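Local structure of BH0493 protein (2QEE) at residues V19-T25 with V402-S407. The protein is a putative zinc-binding hydrolase of the amidohydrolase family whose substrate is not established. Numbering follows the deposited sequence.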
loop_
_atom_site.group_PDB
_atom_site.type_symbol
_atom_site.label_atom_id
_atom_site.label_comp_id
_atom_site.label_asym_id
_atom_site.label_seq_id
_atom_site.Cartn_x
_atom_site.Cartn_y
_atom_site.Cartn_z
ATOM N N VAL C 19 -23.679 -15.452 -0.976
ATOM C CA VAL C 19 -23.185 -14.412 -0.035
ATOM C C VAL C 19 -24.349 -13.681 0.603
ATOM O O VAL C 19 -24.418 -13.544 1.845
ATOM C CB VAL C 19 -22.258 -13.444 -0.781
ATOM C CG1 VAL C 19 -21.929 -12.267 0.112
ATOM C CG2 VAL C 19 -20.907 -14.142 -1.021
ATOM N N ASN C 20 -25.326 -13.316 -0.220
ATOM C CA ASN C 20 -26.501 -12.594 0.287
ATOM C C ASN C 20 -27.320 -13.435 1.228
ATOM O O ASN C 20 -27.782 -12.926 2.239
ATOM C CB ASN C 20 -27.349 -12.037 -0.848
ATOM C CG ASN C 20 -26.646 -10.852 -1.549
ATOM O OD1 ASN C 20 -25.750 -10.236 -0.964
ATOM N ND2 ASN C 20 -27.056 -10.530 -2.779
ATOM N N ASN C 21 -27.473 -14.716 0.920
ATOM C CA ASN C 21 -28.277 -15.618 1.728
ATOM C C ASN C 21 -27.636 -16.219 2.979
ATOM O O ASN C 21 -28.346 -16.773 3.847
ATOM C CB ASN C 21 -28.765 -16.774 0.834
ATOM C CG ASN C 21 -29.750 -16.314 -0.187
ATOM O OD1 ASN C 21 -30.444 -15.324 0.018
ATOM N ND2 ASN C 21 -29.819 -17.027 -1.319
ATOM N N GLN C 22 -26.308 -16.121 3.113
ATOM C CA GLN C 22 -25.632 -16.757 4.221
ATOM C C GLN C 22 -25.854 -15.889 5.456
ATOM O O GLN C 22 -25.495 -14.711 5.444
ATOM C CB GLN C 22 -24.119 -16.821 3.971
ATOM C CG GLN C 22 -23.284 -17.153 5.234
ATOM C CD GLN C 22 -23.620 -18.549 5.780
ATOM O OE1 GLN C 22 -23.860 -19.504 5.021
ATOM N NE2 GLN C 22 -23.637 -18.687 7.129
ATOM N N PRO C 23 -26.451 -16.464 6.515
ATOM C CA PRO C 23 -26.604 -15.637 7.735
ATOM C C PRO C 23 -25.230 -15.331 8.328
ATOM O O PRO C 23 -24.377 -16.231 8.472
ATOM C CB PRO C 23 -27.365 -16.554 8.691
ATOM C CG PRO C 23 -27.980 -17.643 7.804
ATOM C CD PRO C 23 -27.075 -17.795 6.644
ATOM N N VAL C 24 -25.062 -14.087 8.710
ATOM C CA VAL C 24 -23.797 -13.613 9.214
ATOM C C VAL C 24 -23.665 -13.729 10.732
ATOM O O VAL C 24 -24.589 -13.339 11.466
ATOM C CB VAL C 24 -23.633 -12.153 8.842
ATOM C CG1 VAL C 24 -22.335 -11.589 9.432
ATOM C CG2 VAL C 24 -23.611 -12.012 7.279
ATOM N N THR C 25 -22.519 -14.214 11.174
ATOM C CA THR C 25 -22.067 -13.951 12.553
ATOM C C THR C 25 -21.202 -12.714 12.489
ATOM O O THR C 25 -20.171 -12.694 11.763
ATOM C CB THR C 25 -21.301 -15.107 13.178
ATOM O OG1 THR C 25 -22.216 -16.215 13.327
ATOM C CG2 THR C 25 -20.745 -14.725 14.548
ATOM N N VAL C 402 -18.617 -19.932 1.763
ATOM C CA VAL C 402 -19.248 -18.698 2.182
ATOM C C VAL C 402 -19.650 -18.809 3.665
ATOM O O VAL C 402 -19.448 -17.885 4.458
ATOM C CB VAL C 402 -20.434 -18.295 1.260
ATOM C CG1 VAL C 402 -21.270 -17.165 1.878
ATOM C CG2 VAL C 402 -19.884 -17.836 -0.116
ATOM N N ALA C 403 -20.142 -19.997 4.038
ATOM C CA ALA C 403 -20.499 -20.208 5.453
ATOM C C ALA C 403 -19.237 -20.145 6.331
ATOM O O ALA C 403 -19.303 -19.613 7.455
ATOM C CB ALA C 403 -21.238 -21.550 5.616
ATOM N N ASP C 404 -18.106 -20.669 5.860
ATOM C CA ASP C 404 -16.860 -20.589 6.603
ATOM C C ASP C 404 -16.484 -19.134 6.833
ATOM O O ASP C 404 -16.232 -18.708 7.972
ATOM C CB ASP C 404 -15.732 -21.311 5.846
ATOM C CG ASP C 404 -15.802 -22.834 6.005
ATOM O OD1 ASP C 404 -16.434 -23.317 6.977
ATOM O OD2 ASP C 404 -15.221 -23.553 5.155
ATOM N N LEU C 405 -16.498 -18.360 5.762
ATOM C CA LEU C 405 -16.024 -16.979 5.843
ATOM C C LEU C 405 -16.932 -16.115 6.725
ATOM O O LEU C 405 -16.409 -15.291 7.469
ATOM C CB LEU C 405 -15.978 -16.337 4.446
ATOM C CG LEU C 405 -14.904 -16.992 3.535
ATOM C CD1 LEU C 405 -15.164 -16.530 2.114
ATOM C CD2 LEU C 405 -13.464 -16.547 4.000
ATOM N N PHE C 406 -18.263 -16.286 6.629
ATOM C CA PHE C 406 -19.195 -15.371 7.338
ATOM C C PHE C 406 -19.628 -15.847 8.716
ATOM O O PHE C 406 -20.256 -15.070 9.477
ATOM C CB PHE C 406 -20.420 -14.983 6.498
ATOM C CG PHE C 406 -20.070 -14.065 5.340
ATOM C CD1 PHE C 406 -20.053 -12.675 5.504
ATOM C CD2 PHE C 406 -19.778 -14.600 4.085
ATOM C CE1 PHE C 406 -19.694 -11.828 4.447
ATOM C CE2 PHE C 406 -19.426 -13.768 3.037
ATOM C CZ PHE C 406 -19.423 -12.379 3.208
ATOM N N SER C 407 -19.289 -17.109 9.040
ATOM C CA SER C 407 -19.776 -17.690 10.309
ATOM C C SER C 407 -18.931 -18.775 10.928
ATOM O O SER C 407 -18.449 -18.667 12.083
ATOM C CB SER C 407 -21.215 -18.200 10.136
ATOM O OG SER C 407 -21.681 -18.677 11.392
HETATM O O HOH W 1 -24.070 -17.040 11.244
#
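The first strand of what is probably the amidohydrolase barrel, 24-26, is held at its start by helix 395-414, which has a wider pi-type turn at 404-407, and here Thr25 and Phe406 meet through their backbones. Thr25 N donates to Phe406 O at 3.0 Å, with an N-H...O angle of 152°. One water joins three groups: it donates to Pro23 O and is hydrogen-bonded to Thr25 OG1 and Ser407 OG, and Thr25 OG1 is also bonded to Trp411. As in other amidohydrolases, the strand leads directly to the metal ligands, here His28 and His30.

Just before the strand in sequence, Gln22 slides past Phe406 in the opposite direction, CG 3.8 Å from Phe406 CB. The bend at chi2 (63°) lays the amide over Ala403, with Gln22 CD 3.5 Å from Ala403 CA, and Gln22 NE2 donates a hydrogen bond to Pro23 O at 2.9 Å, tilted 21° from the carbonyl plane. Replacing Gln22 by an alanine removes the amide, which would probably cost Pro23 O its side-chain donor, leaving the water, and open a gap beside Ala403. Val19 crosses Val402 at about a right angle, CG2 to CG2 at 3.9 Å, while Val19 CG1 lies 4.0 Å from Phe406 CZ. Lys372 of helix 363-388 makes a cation-pi contact with the Phe406 ring and hydrogen-bonds Val19 O and Gln22 O.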